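Local coordinates for De novo designed switch protein caging a hemagglutinin binder (sCageHA267_1S) (Synthetic construct, PDB 7CBC), which cages a hemagglutinin-binding module against a designed bundle of long helices, probably to be released when the switch opens in a biosensor, at residues E294-A299 with D308-L313; A208-L213 with A279-E284; V137-K142 with R150-H155. One frame throughout, in Å; residues are numbered along the deposited sequence.

Interaction 1: E294-A299 with D308-L313; sequences ELLKNA and DAVEYL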
ATOM      1  N   GLU A 294      -0.911  20.130  17.000  1.00 35.53           N
ATOM      2  CA  GLU A 294      -0.136  19.153  17.758  1.00 37.62           C
ATOM      3  C   GLU A 294      -0.477  17.735  17.318  1.00 36.39           C
ATOM      4  O   GLU A 294       0.393  16.855  17.286  1.00 34.13           O
ATOM      5  CB  GLU A 294      -0.386  19.324  19.259  1.00 41.39           C
ATOM      6  CG  GLU A 294       0.604  18.562  20.146  1.00 48.19           C
ATOM      7  CD  GLU A 294       0.028  18.187  21.506  1.00 50.55           C
ATOM      8  OE1 GLU A 294      -0.828  18.940  22.027  1.00 53.38           O
ATOM      9  OE2 GLU A 294       0.435  17.135  22.057  1.00 49.55           O
ATOM     10  N   LEU A 295      -1.746  17.496  16.976  1.00 33.17           N
ATOM     11  CA  LEU A 295      -2.148  16.169  16.546  1.00 33.64           C
ATOM     12  C   LEU A 295      -1.541  15.832  15.188  1.00 32.54           C
ATOM     13  O   LEU A 295      -1.074  14.710  14.973  1.00 30.87           O
ATOM     14  CB  LEU A 295      -3.668  16.089  16.500  1.00 34.46           C
ATOM     15  CG  LEU A 295      -4.345  14.836  15.955  1.00 35.04           C
ATOM     16  CD1 LEU A 295      -4.415  13.723  17.014  1.00 36.88           C
ATOM     17  CD2 LEU A 295      -5.736  15.199  15.488  1.00 33.89           C
ATOM     18  N   LEU A 296      -1.529  16.801  14.269  1.00 33.92           N
ATOM     19  CA  LEU A 296      -0.989  16.558  12.932  1.00 33.78           C
ATOM     20  C   LEU A 296       0.530  16.414  12.969  1.00 34.17           C
ATOM     21  O   LEU A 296       1.094  15.577  12.256  1.00 35.26           O
ATOM     22  CB  LEU A 296      -1.406  17.690  11.987  1.00 34.36           C
ATOM     23  CG  LEU A 296      -2.905  17.998  11.847  1.00 28.38           C
ATOM     24  CD1 LEU A 296      -3.154  19.196  10.953  1.00 35.57           C
ATOM     25  CD2 LEU A 296      -3.694  16.817  11.342  1.00 34.11           C
ATOM     26  N   LYS A 297       1.208  17.222  13.793  1.00 34.36           N
ATOM     27  CA  LYS A 297       2.662  17.124  13.901  1.00 36.91           C
ATOM     28  C   LYS A 297       3.069  15.753  14.424  1.00 36.91           C
ATOM     29  O   LYS A 297       3.969  15.106  13.881  1.00 34.27           O
ATOM     30  CB  LYS A 297       3.196  18.240  14.807  1.00 38.31           C
ATOM     31  CG  LYS A 297       4.636  18.044  15.291  1.00 37.58           C
ATOM     32  CD  LYS A 297       5.085  19.150  16.259  1.00 44.30           C
ATOM     33  CE  LYS A 297       4.257  19.179  17.558  1.00 41.29           C
ATOM     34  NZ  LYS A 297       4.575  18.078  18.530  1.00 39.88           N
ATOM     35  N   ASN A 298       2.388  15.282  15.471  1.00 35.85           N
ATOM     36  CA  ASN A 298       2.678  13.968  16.034  1.00 38.00           C
ATOM     37  C   ASN A 298       2.241  12.839  15.117  1.00 34.21           C
ATOM     38  O   ASN A 298       2.719  11.710  15.274  1.00 35.90           O
ATOM     39  CB  ASN A 298       1.995  13.809  17.396  1.00 36.04           C
ATOM     40  CG  ASN A 298       2.550  14.756  18.435  1.00 38.90           C
ATOM     41  OD1 ASN A 298       3.706  15.180  18.352  1.00 42.54           O
ATOM     42  ND2 ASN A 298       1.733  15.091  19.423  1.00 46.07           N
ATOM     43  N   ALA A 299       1.313  13.110  14.198  1.00 32.33           N
ATOM     44  CA  ALA A 299       0.929  12.160  13.163  1.00 34.65           C
ATOM     45  C   ALA A 299       1.801  12.287  11.912  1.00 33.25           C
ATOM     46  O   ALA A 299       1.355  11.957  10.799  1.00 35.85           O
ATOM     47  CB  ALA A 299      -0.547  12.338  12.814  1.00 29.38           C
ATOM     48  N   ASP A 308      -1.370  23.875   6.415  1.00 49.65           N
ATOM     49  CA  ASP A 308      -2.334  23.832   5.319  1.00 47.98           C
ATOM     50  C   ASP A 308      -3.660  23.227   5.756  1.00 41.75           C
ATOM     51  O   ASP A 308      -4.720  23.638   5.279  1.00 40.94           O
ATOM     52  CB  ASP A 308      -1.786  23.029   4.144  1.00 47.04           C
ATOM     53  CG  ASP A 308      -2.859  22.737   3.110  1.00 48.26           C
ATOM     54  OD1 ASP A 308      -3.167  23.644   2.311  1.00 51.76           O
ATOM     55  OD2 ASP A 308      -3.435  21.627   3.135  1.00 50.88           O
ATOM     56  N   ALA A 309      -3.619  22.219   6.632  1.00 44.07           N
ATOM     57  CA  ALA A 309      -4.851  21.545   7.034  1.00 43.08           C
ATOM     58  C   ALA A 309      -5.706  22.432   7.938  1.00 39.48           C
ATOM     59  O   ALA A 309      -6.936  22.444   7.812  1.00 37.61           O
ATOM     60  CB  ALA A 309      -4.525  20.218   7.722  1.00 36.04           C
ATOM     61  N   VAL A 310      -5.078  23.191   8.842  1.00 41.86           N
ATOM     62  CA  VAL A 310      -5.847  24.083   9.709  1.00 45.09           C
ATOM     63  C   VAL A 310      -6.326  25.307   8.933  1.00 46.49           C
ATOM     64  O   VAL A 310      -7.488  25.713   9.051  1.00 45.63           O
ATOM     65  CB  VAL A 310      -5.034  24.472  10.960  1.00 44.10           C
ATOM     66  CG1 VAL A 310      -4.823  23.259  11.833  1.00 43.55           C
ATOM     67  CG2 VAL A 310      -3.696  25.080  10.585  1.00 48.63           C
ATOM     68  N   GLU A 311      -5.447  25.906   8.117  1.00 47.06           N
ATOM     69  CA  GLU A 311      -5.884  26.949   7.195  1.00 46.55           C
ATOM     70  C   GLU A 311      -7.013  26.453   6.299  1.00 49.60           C
ATOM     71  O   GLU A 311      -7.916  27.225   5.957  1.00 49.57           O
ATOM     72  CB  GLU A 311      -4.703  27.446   6.350  1.00 46.72           C
ATOM     73  CG  GLU A 311      -3.798  28.444   7.075  1.00 48.91           C
ATOM     74  CD  GLU A 311      -2.618  28.917   6.233  1.00 58.05           C
ATOM     75  OE1 GLU A 311      -1.678  29.526   6.797  1.00 56.81           O
ATOM     76  OE2 GLU A 311      -2.622  28.680   5.001  1.00 58.19           O
ATOM     77  N   TYR A 312      -6.987  25.165   5.927  1.00 50.03           N
ATOM     78  CA  TYR A 312      -8.050  24.593   5.103  1.00 47.26           C
ATOM     79  C   TYR A 312      -9.376  24.535   5.855  1.00 44.69           C
ATOM     80  O   TYR A 312     -10.435  24.776   5.264  1.00 46.92           O
ATOM     81  CB  TYR A 312      -7.649  23.199   4.611  1.00 44.62           C
ATOM     82  CG  TYR A 312      -8.782  22.415   3.989  1.00 45.54           C
ATOM     83  CD1 TYR A 312      -9.160  22.636   2.679  1.00 48.66           C
ATOM     84  CD2 TYR A 312      -9.475  21.454   4.715  1.00 47.84           C
ATOM     85  CE1 TYR A 312     -10.198  21.917   2.099  1.00 51.31           C
ATOM     86  CE2 TYR A 312     -10.515  20.732   4.145  1.00 47.30           C
ATOM     87  CZ  TYR A 312     -10.871  20.970   2.836  1.00 49.89           C
ATOM     88  OH  TYR A 312     -11.901  20.262   2.256  1.00 51.69           O
ATOM     89  N   LEU A 313      -9.349  24.201   7.149  1.00 48.58           N
ATOM     90  CA  LEU A 313     -10.590  24.190   7.927  1.00 47.00           C
ATOM     91  C   LEU A 313     -11.201  25.584   8.009  1.00 45.13           C
ATOM     92  O   LEU A 313     -12.424  25.744   7.900  1.00 41.83           O
ATOM     93  CB  LEU A 313     -10.348  23.636   9.335  1.00 46.23           C
ATOM     94  CG  LEU A 313     -10.018  22.145   9.508  1.00 45.28           C
ATOM     95  CD1 LEU A 313      -9.753  21.828  10.983  1.00 41.19           C
ATOM     96  CD2 LEU A 313     -11.129  21.260   8.961  1.00 40.61           C
TER

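Interaction 2: A208-L213 with A279-E284; sequences AQLQRL and AKIAAE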
ATOM      1  N   ALA A 208     -13.402   4.311  11.504  1.00 25.23           N
ATOM      2  CA  ALA A 208     -13.806   3.750  10.219  1.00 26.98           C
ATOM      3  C   ALA A 208     -13.369   4.639   9.066  1.00 34.51           C
ATOM      4  O   ALA A 208     -12.991   4.144   7.993  1.00 29.79           O
ATOM      5  CB  ALA A 208     -15.316   3.537  10.178  1.00 29.30           C
ATOM      6  N   GLN A 209     -13.417   5.955   9.268  1.00 29.18           N
ATOM      7  CA  GLN A 209     -12.954   6.878   8.242  1.00 29.83           C
ATOM      8  C   GLN A 209     -11.457   6.706   7.978  1.00 33.95           C
ATOM      9  O   GLN A 209     -11.017   6.644   6.820  1.00 31.42           O
ATOM     10  CB  GLN A 209     -13.287   8.302   8.679  1.00 30.95           C
ATOM     11  CG  GLN A 209     -13.464   9.289   7.563  1.00 39.34           C
ATOM     12  CD  GLN A 209     -13.960  10.632   8.068  1.00 36.90           C
ATOM     13  OE1 GLN A 209     -14.416  10.757   9.208  1.00 42.38           O
ATOM     14  NE2 GLN A 209     -13.855  11.651   7.224  1.00 41.54           N
ATOM     15  N   LEU A 210     -10.654   6.604   9.043  1.00 29.12           N
ATOM     16  CA  LEU A 210      -9.213   6.429   8.861  1.00 28.09           C
ATOM     17  C   LEU A 210      -8.889   5.072   8.248  1.00 28.57           C
ATOM     18  O   LEU A 210      -8.037   4.976   7.353  1.00 28.81           O
ATOM     19  CB  LEU A 210      -8.502   6.594  10.198  1.00 30.10           C
ATOM     20  CG  LEU A 210      -8.668   7.979  10.808  1.00 28.73           C
ATOM     21  CD1 LEU A 210      -8.319   7.952  12.273  1.00 25.53           C
ATOM     22  CD2 LEU A 210      -7.794   8.977  10.067  1.00 29.62           C
ATOM     23  N   GLN A 211      -9.571   4.014   8.697  1.00 24.52           N
ATOM     24  CA  GLN A 211      -9.342   2.698   8.112  1.00 24.16           C
ATOM     25  C   GLN A 211      -9.680   2.676   6.629  1.00 30.27           C
ATOM     26  O   GLN A 211      -9.087   1.901   5.858  1.00 27.45           O
ATOM     27  CB  GLN A 211     -10.146   1.653   8.874  1.00 22.30           C
ATOM     28  CG  GLN A 211      -9.951   0.225   8.416  1.00 27.05           C
ATOM     29  CD  GLN A 211      -8.480  -0.210   8.292  1.00 26.45           C
ATOM     30  OE1 GLN A 211      -7.545   0.494   8.708  1.00 23.59           O
ATOM     31  NE2 GLN A 211      -8.283  -1.408   7.759  1.00 26.22           N
ATOM     32  N   ARG A 212     -10.622   3.520   6.210  1.00 27.47           N
ATOM     33  CA  ARG A 212     -10.959   3.632   4.794  1.00 29.89           C
ATOM     34  C   ARG A 212      -9.755   4.088   3.979  1.00 27.46           C
ATOM     35  O   ARG A 212      -9.519   3.592   2.870  1.00 30.06           O
ATOM     36  CB  ARG A 212     -12.133   4.609   4.628  1.00 31.78           C
ATOM     37  CG  ARG A 212     -13.097   4.344   3.480  1.00 40.49           C
ATOM     38  CD  ARG A 212     -14.239   5.390   3.480  1.00 47.47           C
ATOM     39  NE  ARG A 212     -15.181   5.188   4.585  1.00 44.79           N
ATOM     40  CZ  ARG A 212     -15.513   6.105   5.492  1.00 45.97           C
ATOM     41  NH1 ARG A 212     -14.997   7.332   5.438  1.00 44.30           N
ATOM     42  NH2 ARG A 212     -16.377   5.794   6.452  1.00 41.65           N
ATOM     43  N   LEU A 213      -8.975   5.031   4.516  1.00 27.02           N
ATOM     44  CA  LEU A 213      -7.788   5.504   3.811  1.00 27.84           C
ATOM     45  C   LEU A 213      -6.674   4.466   3.851  1.00 28.72           C
ATOM     46  O   LEU A 213      -5.966   4.283   2.859  1.00 28.13           O
ATOM     47  CB  LEU A 213      -7.307   6.838   4.395  1.00 28.51           C
ATOM     48  CG  LEU A 213      -6.199   7.615   3.649  1.00 32.44           C
ATOM     49  CD1 LEU A 213      -6.268   9.097   3.951  1.00 35.88           C
ATOM     50  CD2 LEU A 213      -4.800   7.110   3.996  1.00 32.17           C
ATOM     51  N   ALA A 279      -7.422  16.505  10.310  1.00 33.52           N
ATOM     52  CA  ALA A 279      -7.778  17.837  10.779  1.00 32.47           C
ATOM     53  C   ALA A 279      -9.287  17.987  10.899  1.00 34.36           C
ATOM     54  O   ALA A 279      -9.780  18.550  11.882  1.00 34.24           O
ATOM     55  CB  ALA A 279      -7.201  18.895   9.843  1.00 33.34           C
ATOM     56  N   LYS A 280     -10.039  17.475   9.922  1.00 33.55           N
ATOM     57  CA  LYS A 280     -11.496  17.572   9.999  1.00 33.34           C
ATOM     58  C   LYS A 280     -12.039  16.744  11.153  1.00 36.05           C
ATOM     59  O   LYS A 280     -12.882  17.217  11.929  1.00 35.90           O
ATOM     60  CB  LYS A 280     -12.138  17.134   8.686  1.00 33.08           C
ATOM     61  CG  LYS A 280     -13.633  17.392   8.646  1.00 37.61           C
ATOM     62  CD  LYS A 280     -14.270  16.954   7.325  1.00 49.58           C
ATOM     63  CE  LYS A 280     -15.793  17.140   7.376  1.00 52.76           C
ATOM     64  NZ  LYS A 280     -16.483  16.780   6.107  1.00 48.70           N
ATOM     65  N   ILE A 281     -11.546  15.509  11.296  1.00 30.84           N
ATOM     66  CA  ILE A 281     -11.956  14.660  12.414  1.00 33.29           C
ATOM     67  C   ILE A 281     -11.696  15.355  13.752  1.00 35.75           C
ATOM     68  O   ILE A 281     -12.577  15.414  14.616  1.00 34.73           O
ATOM     69  CB  ILE A 281     -11.258  13.290  12.328  1.00 30.05           C
ATOM     70  CG1 ILE A 281     -11.876  12.477  11.200  1.00 28.45           C
ATOM     71  CG2 ILE A 281     -11.385  12.527  13.642  1.00 26.62           C
ATOM     72  CD1 ILE A 281     -11.093  11.220  10.838  1.00 32.82           C
ATOM     73  N   ALA A 282     -10.492  15.914  13.940  1.00 31.95           N
ATOM     74  CA  ALA A 282     -10.181  16.553  15.219  1.00 30.02           C
ATOM     75  C   ALA A 282     -11.048  17.772  15.479  1.00 34.57           C
ATOM     76  O   ALA A 282     -11.365  18.072  16.635  1.00 38.94           O
ATOM     77  CB  ALA A 282      -8.715  16.961  15.270  1.00 30.73           C
ATOM     78  N   ALA A 283     -11.403  18.515  14.435  1.00 35.07           N
ATOM     79  CA  ALA A 283     -12.260  19.674  14.641  1.00 35.47           C
ATOM     80  C   ALA A 283     -13.657  19.246  15.065  1.00 35.37           C
ATOM     81  O   ALA A 283     -14.279  19.890  15.918  1.00 39.02           O
ATOM     82  CB  ALA A 283     -12.304  20.517  13.369  1.00 37.51           C
ATOM     83  N   GLU A 284     -14.156  18.148  14.498  1.00 34.08           N
ATOM     84  CA  GLU A 284     -15.470  17.650  14.877  1.00 38.05           C
ATOM     85  C   GLU A 284     -15.480  17.160  16.316  1.00 40.48           C
ATOM     86  O   GLU A 284     -16.487  17.313  17.017  1.00 41.98           O
ATOM     87  CB  GLU A 284     -15.919  16.555  13.905  1.00 38.30           C
ATOM     88  CG  GLU A 284     -16.586  17.109  12.646  1.00 45.39           C
ATOM     89  CD  GLU A 284     -16.601  16.130  11.468  1.00 50.17           C
ATOM     90  OE1 GLU A 284     -16.135  14.977  11.616  1.00 49.14           O
ATOM     91  OE2 GLU A 284     -17.078  16.526  10.378  1.00 56.01           O
TER

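Interaction 3: V137-K142 with R150-H155; sequences VELLVK and REALEH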
ATOM      1  N   VAL A 137      11.169 -13.975 -19.532  1.00 36.11           N
ATOM      2  CA  VAL A 137      12.251 -13.501 -20.391  1.00 37.89           C
ATOM      3  C   VAL A 137      13.257 -14.620 -20.638  1.00 41.95           C
ATOM      4  O   VAL A 137      13.661 -14.886 -21.781  1.00 35.55           O
ATOM      5  CB  VAL A 137      12.925 -12.264 -19.771  1.00 38.16           C
ATOM      6  CG1 VAL A 137      14.294 -12.036 -20.396  1.00 33.28           C
ATOM      7  CG2 VAL A 137      12.043 -11.039 -19.938  1.00 29.62           C
ATOM      8  N   GLU A 138      13.658 -15.297 -19.559  1.00 35.86           N
ATOM      9  CA  GLU A 138      14.617 -16.396 -19.619  1.00 40.16           C
ATOM     10  C   GLU A 138      14.197 -17.460 -20.631  1.00 45.21           C
ATOM     11  O   GLU A 138      15.015 -17.930 -21.435  1.00 49.67           O
ATOM     12  CB  GLU A 138      14.743 -16.979 -18.213  1.00 44.37           C
ATOM     13  CG  GLU A 138      15.824 -17.988 -17.947  1.00 49.93           C
ATOM     14  CD  GLU A 138      15.855 -18.350 -16.464  1.00 52.31           C
ATOM     15  OE1 GLU A 138      14.821 -18.822 -15.946  1.00 51.92           O
ATOM     16  OE2 GLU A 138      16.896 -18.149 -15.804  1.00 55.11           O
ATOM     17  N   LEU A 139      12.921 -17.844 -20.618  1.00 41.81           N
ATOM     18  CA  LEU A 139      12.439 -18.839 -21.564  1.00 41.43           C
ATOM     19  C   LEU A 139      12.236 -18.250 -22.953  1.00 45.59           C
ATOM     20  O   LEU A 139      12.407 -18.958 -23.952  1.00 45.24           O
ATOM     21  CB  LEU A 139      11.141 -19.449 -21.051  1.00 39.00           C
ATOM     22  CG  LEU A 139      10.762 -20.823 -21.585  1.00 46.69           C
ATOM     23  CD1 LEU A 139      11.501 -21.906 -20.809  1.00 47.52           C
ATOM     24  CD2 LEU A 139       9.257 -21.010 -21.486  1.00 48.50           C
ATOM     25  N   LEU A 140      11.896 -16.961 -23.048  1.00 40.51           N
ATOM     26  CA  LEU A 140      11.657 -16.378 -24.365  1.00 42.26           C
ATOM     27  C   LEU A 140      12.941 -16.238 -25.176  1.00 46.07           C
ATOM     28  O   LEU A 140      12.902 -16.333 -26.410  1.00 48.45           O
ATOM     29  CB  LEU A 140      10.952 -15.023 -24.235  1.00 38.67           C
ATOM     30  CG  LEU A 140       9.431 -15.127 -24.015  1.00 39.95           C
ATOM     31  CD1 LEU A 140       8.791 -13.760 -23.785  1.00 43.79           C
ATOM     32  CD2 LEU A 140       8.737 -15.856 -25.153  1.00 40.88           C
ATOM     33  N   VAL A 141      14.086 -16.026 -24.523  1.00 42.79           N
ATOM     34  CA  VAL A 141      15.308 -15.814 -25.296  1.00 48.00           C
ATOM     35  C   VAL A 141      15.812 -17.117 -25.922  1.00 49.26           C
ATOM     36  O   VAL A 141      16.514 -17.086 -26.943  1.00 53.96           O
ATOM     37  CB  VAL A 141      16.391 -15.145 -24.429  1.00 42.29           C
ATOM     38  CG1 VAL A 141      15.942 -13.769 -23.998  1.00 41.08           C
ATOM     39  CG2 VAL A 141      16.723 -16.005 -23.230  1.00 46.67           C
ATOM     40  N   LYS A 142      15.479 -18.273 -25.334  1.00 50.05           N
ATOM     41  CA  LYS A 142      15.899 -19.557 -25.889  1.00 49.23           C
ATOM     42  C   LYS A 142      14.973 -20.066 -26.986  1.00 49.95           C
ATOM     43  O   LYS A 142      15.384 -20.917 -27.780  1.00 56.46           O
ATOM     44  CB  LYS A 142      15.975 -20.633 -24.797  1.00 50.56           C
ATOM     45  CG  LYS A 142      16.453 -20.156 -23.444  1.00 53.79           C
ATOM     46  CD  LYS A 142      16.790 -21.341 -22.536  1.00 58.92           C
ATOM     47  CE  LYS A 142      16.905 -20.905 -21.070  1.00 55.30           C
ATOM     48  NZ  LYS A 142      17.394 -19.501 -20.937  1.00 52.18           N
ATOM     49  N   ARG A 150       4.364 -18.245 -27.975  1.00 37.63           N
ATOM     50  CA  ARG A 150       3.046 -17.797 -27.566  1.00 40.29           C
ATOM     51  C   ARG A 150       2.517 -18.635 -26.410  1.00 43.46           C
ATOM     52  O   ARG A 150       1.875 -18.104 -25.492  1.00 35.12           O
ATOM     53  CB  ARG A 150       2.097 -17.834 -28.754  1.00 40.52           C
ATOM     54  CG  ARG A 150       0.680 -17.857 -28.339  1.00 41.47           C
ATOM     55  CD  ARG A 150       0.298 -16.445 -28.029  1.00 41.31           C
ATOM     56  NE  ARG A 150      -1.123 -16.295 -27.882  1.00 45.20           N
ATOM     57  CZ  ARG A 150      -1.922 -15.996 -28.898  1.00 51.17           C
ATOM     58  NH1 ARG A 150      -1.410 -15.838 -30.122  1.00 54.49           N
ATOM     59  NH2 ARG A 150      -3.236 -15.878 -28.716  1.00 42.43           N
ATOM     60  N   GLU A 151       2.800 -19.941 -26.417  1.00 37.99           N
ATOM     61  CA  GLU A 151       2.440 -20.771 -25.269  1.00 39.58           C
ATOM     62  C   GLU A 151       3.034 -20.209 -23.983  1.00 42.63           C
ATOM     63  O   GLU A 151       2.372 -20.194 -22.938  1.00 40.80           O
ATOM     64  CB  GLU A 151       2.904 -22.212 -25.482  1.00 44.42           C
ATOM     65  CG  GLU A 151       2.704 -23.112 -24.263  1.00 46.96           C
ATOM     66  CD  GLU A 151       3.351 -24.488 -24.415  1.00 48.66           C
ATOM     67  OE1 GLU A 151       3.863 -24.808 -25.513  1.00 54.36           O
ATOM     68  OE2 GLU A 151       3.354 -25.254 -23.429  1.00 51.03           O
ATOM     69  N   ALA A 152       4.275 -19.725 -24.045  1.00 40.94           N
ATOM     70  CA  ALA A 152       4.897 -19.130 -22.868  1.00 39.60           C
ATOM     71  C   ALA A 152       4.241 -17.801 -22.500  1.00 37.89           C
ATOM     72  O   ALA A 152       4.076 -17.495 -21.317  1.00 37.24           O
ATOM     73  CB  ALA A 152       6.396 -18.949 -23.107  1.00 40.50           C
ATOM     74  N   LEU A 153       3.866 -16.996 -23.494  1.00 38.97           N
ATOM     75  CA  LEU A 153       3.191 -15.734 -23.211  1.00 36.88           C
ATOM     76  C   LEU A 153       1.805 -15.966 -22.609  1.00 39.54           C
ATOM     77  O   LEU A 153       1.417 -15.302 -21.637  1.00 35.08           O
ATOM     78  CB  LEU A 153       3.089 -14.903 -24.486  1.00 38.05           C
ATOM     79  CG  LEU A 153       4.407 -14.349 -25.034  1.00 39.89           C
ATOM     80  CD1 LEU A 153       4.162 -13.651 -26.357  1.00 42.54           C
ATOM     81  CD2 LEU A 153       5.043 -13.389 -24.034  1.00 41.17           C
ATOM     82  N   GLU A 154       1.041 -16.897 -23.183  1.00 37.03           N
ATOM     83  CA  GLU A 154      -0.277 -17.219 -22.642  1.00 37.76           C
ATOM     84  C   GLU A 154      -0.176 -17.741 -21.217  1.00 37.91           C
ATOM     85  O   GLU A 154      -1.045 -17.468 -20.380  1.00 38.32           O
ATOM     86  CB  GLU A 154      -0.971 -18.241 -23.549  1.00 39.98           C
ATOM     87  CG  GLU A 154      -1.434 -17.660 -24.886  1.00 36.82           C
ATOM     88  CD  GLU A 154      -2.598 -16.693 -24.735  1.00 43.59           C
ATOM     89  OE1 GLU A 154      -3.434 -16.913 -23.831  1.00 45.83           O
ATOM     90  OE2 GLU A 154      -2.679 -15.716 -25.514  1.00 43.42           O
ATOM     91  N   HIS A 155       0.883 -18.492 -20.917  1.00 35.23           N
ATOM     92  CA  HIS A 155       1.062 -18.972 -19.554  1.00 40.13           C
ATOM     93  C   HIS A 155       1.343 -17.814 -18.600  1.00 39.91           C
ATOM     94  O   HIS A 155       0.783 -17.761 -17.498  1.00 35.01           O
ATOM     95  CB  HIS A 155       2.184 -20.005 -19.500  1.00 42.61           C
ATOM     96  CG  HIS A 155       2.364 -20.618 -18.152  1.00 43.26           C
ATOM     97  ND1 HIS A 155       3.065 -19.995 -17.140  1.00 49.60           N
ATOM     98  CD2 HIS A 155       1.916 -21.788 -17.638  1.00 47.08           C
ATOM     99  CE1 HIS A 155       3.044 -20.756 -16.059  1.00 48.74           C
ATOM    100  NE2 HIS A 155       2.351 -21.849 -16.333  1.00 54.97           N
TER

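Interaction 1: E294-A299 with D308-L313
L296 has CG anti to its carbonyl carbon (chi1 -55°) and CD1 anti to CA (chi2 176°), an extended chain that carries CD1 straight out from helix 289-298 toward helix 303-315. There CD1 meets the methyl of A309, with L296 CD1 and A309 CB 3.7 Å apart, end to end. V310 takes a lesser share: its CG1 comes within 4.5 Å of L296 CD1, so the leucine methyl is met chiefly by the alanine, with the valine branch at its flank. The backbones stay well separated, the closest CA atoms being those of L296 and A309 at 8.6 Å, and the leucine does nearly all the bridging. No hydrogen bond crosses the contact, and all three side chains are buried.

These are the second and third helices of a compact three-helix module at the C-terminal end of the chain, probably the caged hemagglutinin binder. Helix 274-284, the first of the three, completes the packing: A309 also packs on A279, and L295 on A282. The C275–C301 disulfide ties its start to the loop just beyond A299.

At that loop, helix 289-298 is finishing. A299 is the first residue to leave helical geometry, though A299 N still bonds to L295 O at 3.0 Å, and A299 O accepts a hydrogen bond from R17 NE of helix 3-46. On the exposed side K297 folds back through its last two torsions, so that K297 NZ donates to N298 OD1 at 3.0 Å, approaching 38° above the amide plane.

Interaction 2: A208-L213 with A279-E284
Between 208-213 and 279-284 the closest CA atoms are those of Q209 and I281, 8.9 Å apart, a spacing that leaves the contact entirely to side chains. This is helix-on-helix packing between the long bundle helix 195-239 and helix 274-284, the first helix of the C-terminal module, so it belongs to the interface through which the cage probably holds its cargo. I281 supplies the wedge. Its CG1 is anti to the carbonyl carbon (chi1 -73°) and the arm is extended beyond it (chi2 169°), which together carry CD1 across the gap to meet both Q209 and L210. Q209 runs extended past the isoleucine in the opposite direction, bringing its amide alongside the CG1–CD1 arm: Q209 CD is 4.0 Å from I281 CD1, and Q209 OE1 is 3.7 Å from I281 CG1. That is van der Waals contact, with no hydrogen bond across the segments.

L210 approaches at a slant, on the more buried side of the contact, where helix 3-46 closes in: L210 also touches S12 and Q16, while I281 touches L9. Q211 faces into the bundle instead and is gripped by hydrogen bonds, its NE2 to N115 OD1 and S178 OG and its OE1 to N214 ND2. An ethanol molecule, probably from the crystallisation liquor, sits about 5 Å from the L210 side chain. I281 CD1 meets that leucine at its branch point, 4.0 Å from L210 CG, and also 4.1 Å from L210 CD2.

Interaction 3: V137-K142 with R150-H155
L140 and A152 bury the most surface here, followed by L153. L140 uses its two methyls for two partners: L140 CD1 touches L153 CD2 at 3.8 Å, while L140 CD2 approaches A152 CB more loosely, at 4.4 Å. The leucines L140 and L153 cross at about a right angle and meet through one methyl each. In both, CG is anti to the carbonyl carbon (chi1 -81° in L140), which swings the branched end toward the facing helix. A152 points its methyl directly at the other helix, where L139 joins from the more exposed side, L139 CD2 lying 3.9 Å from A152 CB; the alanine methyl is thus met by one branch of each of two consecutive leucines.

The segments belong to an antiparallel helical hairpin: helix 99-142 turns through a short connection into helix 146-190, with the local axes 10.1 Å apart and 168° between their directions. Within these two segments the CA atoms come closest at L140 and A152, 7.5 Å, where the alanine is small. Toward the interior, L153 also packs on L236 of helix 195-239.

The charged groups take no part in the contact itself. R150 NE bonds to E154 OE2 at 2.9 Å, one turn along the same helix, reaching the carboxylate oxygen on its anti side; R150 NH2 adds only a weak bond to that oxygen. R150 also lies near R237, a like charge that E154 probably helps offset. On the other helix K142 NZ curls back to E138 O, and E138 OE2 forms a salt bridge with R54 of helix 50-93.

Overall arrangement
Interactions 1 and 2 are neighbours, centres 12 Å apart, and meet through helix 274-284: its I281 faces the cage in interaction 2, while A279, A282 and A283 pack on residues of interaction 1. Interaction 1 is internal to the small C-terminal module and wholly aliphatic; interaction 2 joins that module to the long bundle and admits a partly exposed glutamine beside its buried leucine and isoleucine. Interaction 3 lies on the opposite side of the chain's centre. It holds two successive bundle helices together near their connection, less buried; its aliphatic contacts run from buried L153 out to exposed L139, and its ion pairs lie within one helix or reach other helices rather than crossing the contact.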